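Local atomic coordinates of histidine acid phosphatase (Hafnia alvei, PDB entry 4ARU), a protein that belongs to branch 2 of the histidine phosphatase superfamily, a group of enzymes built around a mixed beta sheet flanked by helices. Residues V350-V355 with L379-C384; H280-N285 with L336-W341; W321-Q326 with G375-N380; L274-A279 with R400-S405. All blocks are in the same frame, centred on the assembly; numbering follows the deposited sequence. Where two conformers were deposited one is given.

Overall arrangement
Contacts 1, 2 and 3 are tied to one mixed sheet, whereas contact 4 pairs two helices beside it. Strands 335-342 and 348-356 are antiparallel neighbours, which joins contacts 1 and 2, and strand 375-378 lines up on 348-356, which joins contacts 1 and 3; the latter two also share Leu379 and Asn380. Helix 264-282 serves both contact 4 and contact 2. Contacts 1, 2 and 4 are buried, contact 3 only partly. Their chemistry differs accordingly: contact 1 mixes aliphatic packing with a backbone bond beside a potassium ion, contact 2 sets an arginine hydrogen bond at a helix end, and contacts 3 and 4 have no hydrogen bond across them.

Contact 1: V350-V355 with L379-C384; sequences VSVNMV and LNIPGC. With K (potassium ion), chain E.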
loop_
_atom_site.group_PDB
_atom_site.type_symbol
_atom_site.label_atom_id
_atom_site.label_comp_id
_atom_site.label_asym_id
_atom_site.label_seq_id
_atom_site.Cartn_x
_atom_site.Cartn_y
_atom_site.Cartn_z
ATOM N N VAL A 350 -7.259 19.021 5.264
ATOM C CA VAL A 350 -6.878 17.615 5.196
ATOM C C VAL A 350 -5.430 17.485 5.619
ATOM O O VAL A 350 -4.567 18.269 5.147
ATOM C CB VAL A 350 -7.026 17.034 3.753
ATOM C CG1 VAL A 350 -6.589 15.555 3.686
ATOM C CG2 VAL A 350 -8.427 17.243 3.180
ATOM N N SER A 351 -5.142 16.574 6.526
ATOM C CA SER A 351 -3.792 16.116 6.836
ATOM C C SER A 351 -3.633 14.679 6.316
ATOM O O SER A 351 -4.613 13.920 6.302
ATOM C CB SER A 351 -3.592 16.120 8.352
ATOM O OG SER A 351 -2.227 16.003 8.701
ATOM N N VAL A 352 -2.425 14.303 5.947
ATOM C CA VAL A 352 -2.176 12.922 5.501
ATOM C C VAL A 352 -0.949 12.375 6.193
ATOM O O VAL A 352 0.093 12.998 6.203
ATOM C CB VAL A 352 -2.024 12.791 3.967
ATOM C CG1 VAL A 352 -2.190 11.358 3.532
ATOM C CG2 VAL A 352 -2.960 13.658 3.217
ATOM N N ASN A 353 -1.094 11.199 6.788
ATOM C CA ASN A 353 0.035 10.490 7.390
ATOM C C ASN A 353 0.138 9.086 6.847
ATOM O O ASN A 353 -0.873 8.467 6.549
ATOM C CB ASN A 353 -0.108 10.374 8.911
ATOM C CG ASN A 353 0.149 11.701 9.631
ATOM O OD1 ASN A 353 -0.663 12.600 9.536
ATOM N ND2 ASN A 353 1.263 11.803 10.346
ATOM N N MET A 354 1.353 8.586 6.750
ATOM C CA MET A 354 1.581 7.162 6.527
ATOM C C MET A 354 1.782 6.537 7.880
ATOM O O MET A 354 2.748 6.863 8.540
ATOM C CB MET A 354 2.797 6.905 5.634
ATOM C CG MET A 354 2.914 5.492 5.127
ATOM S SD MET A 354 1.540 5.034 3.978
ATOM C CE MET A 354 2.104 3.330 3.970
ATOM N N VAL A 355 0.897 5.614 8.254
ATOM C CA VAL A 355 0.949 4.992 9.594
ATOM C C VAL A 355 1.234 3.508 9.408
ATOM O O VAL A 355 0.666 2.877 8.509
ATOM C CB VAL A 355 -0.386 5.206 10.329
ATOM C CG1 VAL A 355 -0.391 4.556 11.716
ATOM C CG2 VAL A 355 -0.661 6.698 10.476
ATOM N N LEU A 379 2.867 13.732 5.816
ATOM C CA LEU A 379 3.175 13.923 4.402
ATOM C C LEU A 379 2.935 15.312 3.855
ATOM O O LEU A 379 1.909 15.978 4.087
ATOM C CB LEU A 379 2.361 12.919 3.560
ATOM C CG LEU A 379 2.575 11.459 3.982
ATOM C CD1 LEU A 379 1.686 10.534 3.133
ATOM C CD2 LEU A 379 4.010 11.036 3.814
ATOM N N ASN A 380 3.880 15.706 3.019
ATOM C CA ASN A 380 3.807 16.893 2.217
ATOM C C ASN A 380 3.074 16.586 0.932
ATOM O O ASN A 380 3.320 15.557 0.302
ATOM C CB ASN A 380 5.212 17.375 1.859
ATOM C CG ASN A 380 5.193 18.632 1.016
ATOM O OD1 ASN A 380 4.544 19.591 1.378
ATOM N ND2 ASN A 380 5.935 18.642 -0.091
ATOM N N ILE A 381 2.165 17.452 0.555
ATOM C CA ILE A 381 1.506 17.415 -0.751
ATOM C C ILE A 381 2.080 18.555 -1.581
ATOM O O ILE A 381 1.779 19.715 -1.317
ATOM C CB ILE A 381 -0.033 17.530 -0.653
ATOM C CG1 ILE A 381 -0.629 16.437 0.239
ATOM C CG2 ILE A 381 -0.656 17.578 -2.063
ATOM C CD1 ILE A 381 -2.068 16.714 0.609
ATOM N N PRO A 382 2.946 18.249 -2.545
ATOM C CA PRO A 382 3.674 19.373 -3.158
ATOM C C PRO A 382 2.803 20.354 -3.897
ATOM O O PRO A 382 3.097 21.562 -3.889
ATOM C CB PRO A 382 4.681 18.683 -4.091
ATOM C CG PRO A 382 4.821 17.333 -3.568
ATOM C CD PRO A 382 3.527 16.949 -2.927
ATOM N N GLY A 383 1.724 19.892 -4.493
ATOM C CA GLY A 383 0.849 20.787 -5.168
ATOM C C GLY A 383 0.054 21.708 -4.260
ATOM O O GLY A 383 -0.557 22.670 -4.733
ATOM N N CYS A 384 -0.015 21.356 -2.968
ATOM C CA CYS A 384 -0.757 22.163 -1.955
ATOM C C CYS A 384 0.206 23.210 -1.407
ATOM O O CYS A 384 0.801 23.038 -0.349
ATOM C CB CYS A 384 -1.325 21.238 -0.855
ATOM S SG CYS A 384 -2.524 22.117 0.213
HETATM K K K E . 2.953 21.475 0.441
HETATM O O HOH W 1 -0.307 16.175 5.942
HETATM O O HOH W 2 4.239 22.719 -1.618
HETATM O O HOH W 3 4.140 23.329 2.036
#
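A chi1 of -163° turns CG1 of Val352, trans to its own N, to Leu379 and CG2, trans to the carbonyl carbon, to Ile381. Leu379, with CG opposite its carbonyl carbon (chi1 -55°), brings CD1 to 4.0 Å from Val352 CG1, the side chains slanting past each other. Val352 CG2 meets Ile381 CD1 at 4.1 Å, and here the side chains run nearly perpendicular. Beside this aliphatic patch, Leu379 N donates to Val352 O over 2.9 Å. The return half of the pair is bridged by a water, which accepts from Val352 N at 2.8 Å and lies 2.9 Å from Leu379 O. It stands where a second direct bond would complete an antiparallel hydrogen-bonded pair. Phe338 and Leu336 of strand 335-342 extend the packing around Val352 and Leu379.

Beyond the water the backbone enters a type I turn, closed by Cys384 N to Ile381 O. Asn380 OD1 binds potassium at 2.6 Å, joined by Ile381 O, Cys384 O, Gln387 OE1 and two waters. With the Cys384-Cys393 disulfide linking the turn to strand 393-394, this is a potassium-binding loop fastened beside the mixed sheet of a histidine phosphatase.

Contact 2: H280-N285 with L336-W341; sequences HALGSN and LVFERW
Arg340 NH1 serves two acceptors at the end of helix 264-282: Leu282 O at 2.9 Å, and a water whose oxygen is also 2.9 Å from NH1 and which donates to Gly283 O. The bond to Leu282 O is nearly straight at hydrogen (167°), and the oxygen lies at the edge of the guanidinium, close to its plane. An extended side chain, with CG trans to the backbone N (chi1 173°), carries the group across from strand 335-342. On the way Arg340 CD passes 3.3 Å from Leu282 O. The salt bridge from Arg340 NE to Glu11 adds an anchor on the neighbouring strand 9-18.

Gly283 ends the helix in a Schellman motif, its phi of 117° being one that favours glycine. Its CA lies 3.8 Å from Arg340 NH1.

Beside the polar bonds Leu282 drives its methyls against the strand. CD1 lies 3.8 Å from Phe338 CB, the two side chains meeting at about a right angle, and CD2 is 4.1 Å from Arg340 CB. Phe398 of helix 395-405 touches both Leu282 and Phe338. Glu339 starts away from the helix, and its OE2 forms a salt bridge with Arg67.

A cation set against carbonyls at the C-terminal end of a helix should be favoured by the helix dipole, while Glu11 probably offsets its charge, with the like charge of Arg12 close by; the contact thus places a charged hydrogen bond at the helix end beside apolar packing.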
loop_
_atom_site.group_PDB
_atom_site.type_symbol
_atom_site.label_atom_id
_atom_site.label_comp_id
_atom_site.label_asym_id
_atom_site.label_seq_id
_atom_site.Cartn_x
_atom_site.Cartn_y
_atom_site.Cartn_z
ATOM N N HIS A 280 -14.280 12.631 -1.694
ATOM C CA HIS A 280 -15.675 12.751 -1.376
ATOM C C HIS A 280 -15.943 12.494 0.121
ATOM O O HIS A 280 -16.670 13.240 0.784
ATOM C CB HIS A 280 -16.482 11.774 -2.229
ATOM C CG HIS A 280 -17.932 11.830 -1.931
ATOM N ND1 HIS A 280 -18.528 11.016 -1.002
ATOM C CD2 HIS A 280 -18.904 12.644 -2.393
ATOM C CE1 HIS A 280 -19.810 11.312 -0.905
ATOM N NE2 HIS A 280 -20.070 12.290 -1.754
ATOM N N ALA A 281 -15.273 11.483 0.664
ATOM C CA ALA A 281 -15.469 11.094 2.081
ATOM C C ALA A 281 -14.934 12.189 3.000
ATOM O O ALA A 281 -15.427 12.350 4.115
ATOM C CB ALA A 281 -14.807 9.808 2.399
ATOM N N LEU A 282 -13.954 12.967 2.527
ATOM C CA LEU A 282 -13.368 14.058 3.312
ATOM C C LEU A 282 -14.154 15.342 3.212
ATOM O O LEU A 282 -13.866 16.301 3.938
ATOM C CB LEU A 282 -11.921 14.288 2.891
ATOM C CG LEU A 282 -10.942 13.171 3.175
ATOM C CD1 LEU A 282 -9.644 13.333 2.388
ATOM C CD2 LEU A 282 -10.610 13.095 4.649
ATOM N N GLY A 283 -15.105 15.372 2.288
ATOM C CA GLY A 283 -16.007 16.515 2.138
ATOM C C GLY A 283 -15.928 17.279 0.816
ATOM O O GLY A 283 -16.613 18.286 0.677
ATOM N N SER A 284 -15.147 16.803 -0.159
ATOM C CA SER A 284 -15.106 17.444 -1.462
ATOM C C SER A 284 -16.439 17.340 -2.137
ATOM O O SER A 284 -17.085 16.293 -2.072
ATOM C CB SER A 284 -14.047 16.836 -2.377
ATOM O OG SER A 284 -12.781 16.806 -1.769
ATOM N N ASN A 285 -16.850 18.447 -2.771
ATOM C CA ASN A 285 -18.176 18.582 -3.372
ATOM C C ASN A 285 -18.172 18.023 -4.784
ATOM O O ASN A 285 -18.218 18.768 -5.776
ATOM C CB ASN A 285 -18.673 20.036 -3.383
ATOM C CG ASN A 285 -20.110 20.143 -3.868
ATOM O OD1 ASN A 285 -20.943 19.278 -3.567
ATOM N ND2 ASN A 285 -20.416 21.200 -4.620
ATOM N N LEU A 336 -2.304 4.924 4.385
ATOM C CA LEU A 336 -2.458 6.347 4.302
ATOM C C LEU A 336 -3.686 6.738 5.109
ATOM O O LEU A 336 -4.836 6.283 4.830
ATOM C CB LEU A 336 -2.676 6.812 2.870
ATOM C CG LEU A 336 -1.459 6.713 1.965
ATOM C CD1 LEU A 336 -1.893 6.959 0.521
ATOM C CD2 LEU A 336 -0.389 7.700 2.449
ATOM N N VAL A 337 -3.499 7.625 6.047
ATOM C CA VAL A 337 -4.553 8.093 6.916
ATOM C C VAL A 337 -4.790 9.538 6.574
ATOM O O VAL A 337 -3.969 10.416 6.862
ATOM C CB VAL A 337 -4.192 7.932 8.399
ATOM C CG1 VAL A 337 -5.321 8.436 9.278
ATOM C CG2 VAL A 337 -3.824 6.464 8.718
ATOM N N PHE A 338 -5.946 9.784 6.013
ATOM C CA PHE A 338 -6.407 11.121 5.632
ATOM C C PHE A 338 -7.358 11.639 6.694
ATOM O O PHE A 338 -8.360 10.981 6.999
ATOM C CB PHE A 338 -7.142 11.121 4.298
ATOM C CG PHE A 338 -6.323 10.721 3.128
ATOM C CD1 PHE A 338 -6.101 9.392 2.806
ATOM C CD2 PHE A 338 -5.915 11.714 2.223
ATOM C CE1 PHE A 338 -5.355 9.065 1.717
ATOM C CE2 PHE A 338 -5.202 11.364 1.077
ATOM C CZ PHE A 338 -4.899 10.019 0.861
ATOM N N GLU A 339 -7.068 12.801 7.280
ATOM C CA GLU A 339 -7.825 13.358 8.399
ATOM C C GLU A 339 -8.434 14.651 7.963
ATOM O O GLU A 339 -7.730 15.545 7.483
ATOM C CB GLU A 339 -6.920 13.600 9.591
ATOM C CG GLU A 339 -6.363 12.308 10.143
ATOM C CD GLU A 339 -5.482 12.441 11.373
ATOM O OE1 GLU A 339 -5.025 13.545 11.712
ATOM O OE2 GLU A 339 -5.239 11.375 11.991
ATOM N N ARG A 340 -9.723 14.786 8.212
ATOM C CA ARG A 340 -10.447 16.038 8.007
ATOM C C ARG A 340 -10.528 16.751 9.323
ATOM O O ARG A 340 -11.203 16.298 10.239
ATOM C CB ARG A 340 -11.878 15.817 7.451
ATOM C CG ARG A 340 -12.723 17.066 7.389
ATOM C CD ARG A 340 -14.208 16.756 7.231
ATOM N NE ARG A 340 -15.044 17.897 7.418
ATOM C CZ ARG A 340 -15.431 18.784 6.474
ATOM N NH1 ARG A 340 -15.153 18.618 5.194
ATOM N NH2 ARG A 340 -16.166 19.825 6.809
ATOM N N TRP A 341 -9.815 17.881 9.411
ATOM C CA TRP A 341 -9.759 18.719 10.601
ATOM C C TRP A 341 -10.495 20.005 10.307
ATOM O O TRP A 341 -10.477 20.481 9.167
ATOM C CB TRP A 341 -8.305 19.071 10.905
ATOM C CG TRP A 341 -7.525 17.960 11.433
ATOM C CD1 TRP A 341 -6.784 17.024 10.748
ATOM C CD2 TRP A 341 -7.377 17.638 12.827
ATOM N NE1 TRP A 341 -6.190 16.159 11.635
ATOM C CE2 TRP A 341 -6.547 16.506 12.905
ATOM C CE3 TRP A 341 -7.869 18.208 14.012
ATOM C CZ2 TRP A 341 -6.222 15.916 14.124
ATOM C CZ3 TRP A 341 -7.538 17.616 15.221
ATOM C CH2 TRP A 341 -6.715 16.488 15.256
HETATM O O HOH W 4 -16.666 20.032 3.213
#

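Contact 3: W321-Q326 with G375-N380; sequences WTLPGQ and GSVRLN. With K (potassium ion), chain E.
Val377 and Leu379, on and just beyond strand 375-378 of the mixed sheet, pack against a loop that contains a type II beta turn from Leu323 to Gln326. Across the contact the interaction is wholly van der Waals, for no hydrogen bond joins the two segments.

The aliphatic part centres on one methyl. Val377 CG2, placed opposite the carbonyl carbon and beside the backbone N, has Pro324 CD at 3.7 Å and Leu323 CD2 at 3.8 Å, both side chains slanting past it. The backbone oxygen of Thr322 completes the setting, 3.9 Å from the same Val377 CG2.

The aromatic part belongs to Trp321 and Leu379. A chi1 of 63° wedges the indole's CG between the backbone N and carbonyl carbon of Trp321, which turns CE3 of the indole to the leucine. Leu379 CD2 sits 3.8 Å from both Trp321 CB and CE3, while Leu379 CD1 approaches Trp321 CE3 to 3.9 Å; both methyls lie on the same side of the ring system, CD2 approaching it obliquely. Met354 of strand 348-356 touches Trp321 and Leu323 and links the two patches.

Polar bonds act inside the loop or toward other parts of the chain. Gln326 N returns to Leu323 O to close the turn, with Gly325 at a positive phi of 77°. Pro324 O takes a hydrogen bond from Tyr356 OH, and Gln326 NE2 reaches Gln357 O, which hold the turn beside the end of strand 348-356. The indole is pinned at its far side, where Trp321 NE1 donates to Asn329 O.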
loop_
_atom_site.group_PDB
_atom_site.type_symbol
_atom_site.label_atom_id
_atom_site.label_comp_id
_atom_site.label_asym_id
_atom_site.label_seq_id
_atom_site.Cartn_x
_atom_site.Cartn_y
_atom_site.Cartn_z
ATOM N N TRP A 321 7.750 9.444 0.465
ATOM C CA TRP A 321 8.139 9.228 1.843
ATOM C C TRP A 321 9.167 8.149 1.966
ATOM O O TRP A 321 9.375 7.316 1.051
ATOM C CB TRP A 321 6.940 8.922 2.724
ATOM C CG TRP A 321 6.228 7.672 2.354
ATOM C CD1 TRP A 321 6.570 6.391 2.694
ATOM C CD2 TRP A 321 4.990 7.567 1.604
ATOM N NE1 TRP A 321 5.637 5.501 2.187
ATOM C CE2 TRP A 321 4.661 6.183 1.521
ATOM C CE3 TRP A 321 4.161 8.497 0.956
ATOM C CZ2 TRP A 321 3.529 5.743 0.840
ATOM C CZ3 TRP A 321 3.012 8.040 0.316
ATOM C CH2 TRP A 321 2.715 6.677 0.247
ATOM N N THR A 322 9.849 8.181 3.118
ATOM C CA THR A 322 10.620 7.028 3.608
ATOM C C THR A 322 10.189 6.805 5.042
ATOM O O THR A 322 9.927 7.742 5.804
ATOM C CB THR A 322 12.163 7.186 3.516
ATOM O OG1 THR A 322 12.812 5.926 3.756
ATOM C CG2 THR A 322 12.710 8.139 4.530
ATOM N N LEU A 323 10.033 5.541 5.400
ATOM C CA LEU A 323 9.514 5.203 6.724
ATOM C C LEU A 323 10.623 4.764 7.676
ATOM O O LEU A 323 11.238 3.709 7.484
ATOM C CB LEU A 323 8.507 4.069 6.561
ATOM C CG LEU A 323 7.374 4.355 5.588
ATOM C CD1 LEU A 323 6.431 3.138 5.539
ATOM C CD2 LEU A 323 6.575 5.605 5.960
ATOM N N PRO A 324 10.872 5.568 8.733
ATOM C CA PRO A 324 11.877 5.132 9.710
ATOM C C PRO A 324 11.571 3.733 10.252
ATOM O O PRO A 324 10.445 3.440 10.616
ATOM C CB PRO A 324 11.767 6.181 10.832
ATOM C CG PRO A 324 11.332 7.381 10.091
ATOM C CD PRO A 324 10.355 6.917 9.041
ATOM N N GLY A 325 12.574 2.877 10.234
ATOM C CA GLY A 325 12.435 1.522 10.741
ATOM C C GLY A 325 11.714 0.531 9.871
ATOM O O GLY A 325 11.525 -0.610 10.242
ATOM N N GLN A 326 11.379 0.947 8.661
ATOM C CA GLN A 326 10.571 0.096 7.760
ATOM C C GLN A 326 11.063 0.274 6.321
ATOM O O GLN A 326 10.701 1.268 5.658
ATOM C CB GLN A 326 9.104 0.465 7.929
ATOM C CG GLN A 326 8.145 -0.252 6.991
ATOM C CD GLN A 326 8.355 -1.750 6.999
ATOM O OE1 GLN A 326 9.016 -2.312 6.120
ATOM N NE2 GLN A 326 7.770 -2.425 7.978
ATOM N N GLY A 375 4.602 3.592 13.900
ATOM C CA GLY A 375 5.277 4.634 13.146
ATOM C C GLY A 375 4.264 5.492 12.439
ATOM O O GLY A 375 3.157 5.068 12.075
ATOM N N SER A 376 4.630 6.758 12.243
ATOM C CA SER A 376 3.766 7.677 11.508
ATOM C C SER A 376 4.649 8.740 10.879
ATOM O O SER A 376 5.501 9.294 11.550
ATOM C CB SER A 376 2.688 8.297 12.418
ATOM O OG SER A 376 1.773 9.153 11.732
ATOM N N VAL A 377 4.433 9.008 9.594
ATOM C CA VAL A 377 5.147 10.056 8.876
ATOM C C VAL A 377 4.105 11.018 8.332
ATOM O O VAL A 377 3.207 10.612 7.592
ATOM C CB VAL A 377 5.995 9.476 7.737
ATOM C CG1 VAL A 377 6.627 10.584 6.915
ATOM C CG2 VAL A 377 7.086 8.591 8.320
ATOM N N ARG A 378 4.225 12.290 8.672
ATOM C CA ARG A 378 3.344 13.311 8.161
ATOM C C ARG A 378 3.796 13.664 6.742
ATOM O O ARG A 378 4.982 13.896 6.502
ATOM C CB ARG A 378 3.415 14.547 9.057
ATOM C CG ARG A 378 2.175 15.412 8.949
ATOM C CD ARG A 378 1.993 16.301 10.168
ATOM N NE ARG A 378 3.126 17.190 10.359
ATOM C CZ ARG A 378 3.339 17.966 11.427
ATOM N NH1 ARG A 378 2.490 17.973 12.450
ATOM N NH2 ARG A 378 4.404 18.762 11.465
ATOM N N LEU A 379 2.867 13.732 5.816
ATOM C CA LEU A 379 3.175 13.923 4.402
ATOM C C LEU A 379 2.935 15.312 3.855
ATOM O O LEU A 379 1.909 15.978 4.087
ATOM C CB LEU A 379 2.361 12.919 3.560
ATOM C CG LEU A 379 2.575 11.459 3.982
ATOM C CD1 LEU A 379 1.686 10.534 3.133
ATOM C CD2 LEU A 379 4.010 11.036 3.814
ATOM N N ASN A 380 3.880 15.706 3.019
ATOM C CA ASN A 380 3.807 16.893 2.217
ATOM C C ASN A 380 3.074 16.586 0.932
ATOM O O ASN A 380 3.320 15.557 0.302
ATOM C CB ASN A 380 5.212 17.375 1.859
ATOM C CG ASN A 380 5.193 18.632 1.016
ATOM O OD1 ASN A 380 4.544 19.591 1.378
ATOM N ND2 ASN A 380 5.935 18.642 -0.091
HETATM K K K E . 2.953 21.475 0.441
HETATM O O HOH W 2 4.239 22.719 -1.618
HETATM O O HOH W 3 4.140 23.329 2.036
#

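Contact 4: L274-A279 with R400-S405; sequences LLQTIA and RLVSHS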
loop_
_atom_site.group_PDB
_atom_site.type_symbol
_atom_site.label_atom_id
_atom_site.label_comp_id
_atom_site.label_asym_id
_atom_site.label_seq_id
_atom_site.Cartn_x
_atom_site.Cartn_y
_atom_site.Cartn_z
ATOM N N LEU A 274 -10.444 5.443 -6.323
ATOM C CA LEU A 274 -10.117 5.562 -4.924
ATOM C C LEU A 274 -9.908 6.999 -4.514
ATOM O O LEU A 274 -10.355 7.429 -3.436
ATOM C CB LEU A 274 -8.897 4.703 -4.551
ATOM C CG LEU A 274 -9.126 3.237 -4.192
ATOM C CD1 LEU A 274 -7.800 2.499 -4.128
ATOM C CD2 LEU A 274 -9.866 3.167 -2.862
ATOM N N LEU A 275 -9.190 7.758 -5.331
ATOM C CA LEU A 275 -8.942 9.150 -4.947
ATOM C C LEU A 275 -10.262 9.911 -4.901
ATOM O O LEU A 275 -10.477 10.726 -3.973
ATOM C CB LEU A 275 -7.925 9.834 -5.859
ATOM C CG LEU A 275 -7.466 11.220 -5.359
ATOM C CD1 LEU A 275 -6.749 11.099 -4.057
ATOM C CD2 LEU A 275 -6.564 11.853 -6.405
ATOM N N GLN A 276 -11.154 9.687 -5.859
ATOM C CA GLN A 276 -12.434 10.367 -5.810
ATOM C C GLN A 276 -13.215 9.982 -4.545
ATOM O O GLN A 276 -13.853 10.830 -3.904
ATOM C CB GLN A 276 -13.269 10.017 -7.068
ATOM C CG GLN A 276 -14.479 10.862 -7.337
ATOM C CD GLN A 276 -14.169 12.097 -8.153
ATOM O OE1 GLN A 276 -12.981 12.517 -8.361
ATOM N NE2 GLN A 276 -15.212 12.683 -8.641
ATOM N N THR A 277 -13.220 8.696 -4.222
ATOM C CA THR A 277 -13.906 8.190 -3.039
ATOM C C THR A 277 -13.363 8.816 -1.745
ATOM O O THR A 277 -14.122 9.269 -0.882
ATOM C CB THR A 277 -13.812 6.669 -3.006
ATOM O OG1 THR A 277 -14.534 6.169 -4.130
ATOM C CG2 THR A 277 -14.453 6.051 -1.782
ATOM N N ILE A 278 -12.046 8.860 -1.648
ATOM C CA ILE A 278 -11.384 9.458 -0.479
ATOM C C ILE A 278 -11.727 10.936 -0.359
ATOM O O ILE A 278 -12.155 11.428 0.713
ATOM C CB ILE A 278 -9.849 9.265 -0.572
ATOM C CG1 ILE A 278 -9.515 7.797 -0.372
ATOM C CG2 ILE A 278 -9.128 10.125 0.467
ATOM C CD1 ILE A 278 -8.138 7.372 -0.793
ATOM N N ALA A 279 -11.594 11.669 -1.460
ATOM C CA ALA A 279 -11.905 13.080 -1.457
ATOM C C ALA A 279 -13.359 13.345 -1.073
ATOM O O ALA A 279 -13.679 14.221 -0.250
ATOM C CB ALA A 279 -11.610 13.688 -2.827
ATOM N N ARG A 400 -9.211 20.689 -5.319
ATOM C CA ARG A 400 -8.839 21.168 -6.662
ATOM C C ARG A 400 -7.690 20.300 -7.175
ATOM O O ARG A 400 -7.671 19.887 -8.353
ATOM C CB ARG A 400 -8.434 22.664 -6.634
ATOM C CG ARG A 400 -8.254 23.241 -8.032
ATOM C CD ARG A 400 -9.590 23.447 -8.709
ATOM N NE ARG A 400 -10.332 24.630 -8.246
ATOM C CZ ARG A 400 -10.293 25.845 -8.811
ATOM N NH1 ARG A 400 -9.512 26.091 -9.866
ATOM N NH2 ARG A 400 -11.035 26.836 -8.301
ATOM N N LEU A 401 -6.756 19.946 -6.302
ATOM C CA LEU A 401 -5.681 19.037 -6.664
ATOM C C LEU A 401 -6.194 17.665 -7.144
ATOM O O LEU A 401 -5.732 17.113 -8.170
ATOM C CB LEU A 401 -4.682 18.875 -5.535
ATOM C CG LEU A 401 -3.876 20.105 -5.169
ATOM C CD1 LEU A 401 -3.055 19.761 -3.942
ATOM C CD2 LEU A 401 -2.935 20.498 -6.301
ATOM N N VAL A 402 -7.170 17.111 -6.439
ATOM C CA VAL A 402 -7.804 15.883 -6.849
ATOM C C VAL A 402 -8.444 16.049 -8.206
ATOM O O VAL A 402 -8.261 15.199 -9.092
ATOM C CB VAL A 402 -8.810 15.414 -5.780
ATOM C CG1 VAL A 402 -9.643 14.251 -6.300
ATOM C CG2 VAL A 402 -8.031 15.042 -4.526
ATOM N N SER A 403 -9.206 17.118 -8.408
ATOM C CA SER A 403 -9.900 17.351 -9.664
ATOM C C SER A 403 -8.976 17.413 -10.874
ATOM O O SER A 403 -9.369 17.000 -11.964
ATOM C CB SER A 403 -10.760 18.593 -9.564
ATOM O OG SER A 403 -10.007 19.816 -9.670
ATOM N N HIS A 404 -7.750 17.886 -10.666
ATOM C CA HIS A 404 -6.757 17.971 -11.743
ATOM C C HIS A 404 -5.954 16.686 -11.892
ATOM O O HIS A 404 -5.356 16.457 -12.933
ATOM C CB HIS A 404 -5.818 19.164 -11.517
ATOM C CG HIS A 404 -6.442 20.487 -11.836
ATOM N ND1 HIS A 404 -7.123 20.728 -13.012
ATOM C CD2 HIS A 404 -6.438 21.665 -11.159
ATOM C CE1 HIS A 404 -7.558 21.978 -13.022
ATOM N NE2 HIS A 404 -7.156 22.567 -11.907
ATOM N N SER A 405 -5.931 15.807 -10.889
ATOM C CA SER A 405 -5.134 14.580 -10.986
ATOM C C SER A 405 -5.912 13.357 -11.506
ATOM O O SER A 405 -5.327 12.507 -12.144
ATOM C CB SER A 405 -4.470 14.206 -9.666
ATOM O OG SER A 405 -5.394 13.738 -8.747
#
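Leu275 and Val402 meet tip to tip between two nearly antiparallel helices, 264-282 and 395-405, whose axes over these segments come within 10.3 Å at 162°. This is the tight part of the pair. Leu275 CG lies 3.8 Å from Val402 CG1, and Ala279 CB, one turn farther along, is 4.0 Å from the same methyl, so Val402 fits against two successive turns. A chi1 of -171° extends the leucine toward helix 395-405 and takes its CD2 to 3.2 Å from Ser405 OG, a snug approach. Ile313 and Met316 of helix 307-317 close in on Leu275.

Toward solvent the grip slackens. Gln276 OE1 comes only to 4.3 Å from Val402 CG1, and the amide instead looks elsewhere, NE2 donating to Thr287 O and OE1 accepting from Gln411. Ser403 lies on the exposed side of its helix, directed away from the partner, its hydroxyl bonded to Arg400 O.

Ser405 turns its polar group back into its own helix: its OG and N both donate to Val402 O, from the same face of that carbonyl's plane, with OG at 3.2 Å from Val402 O.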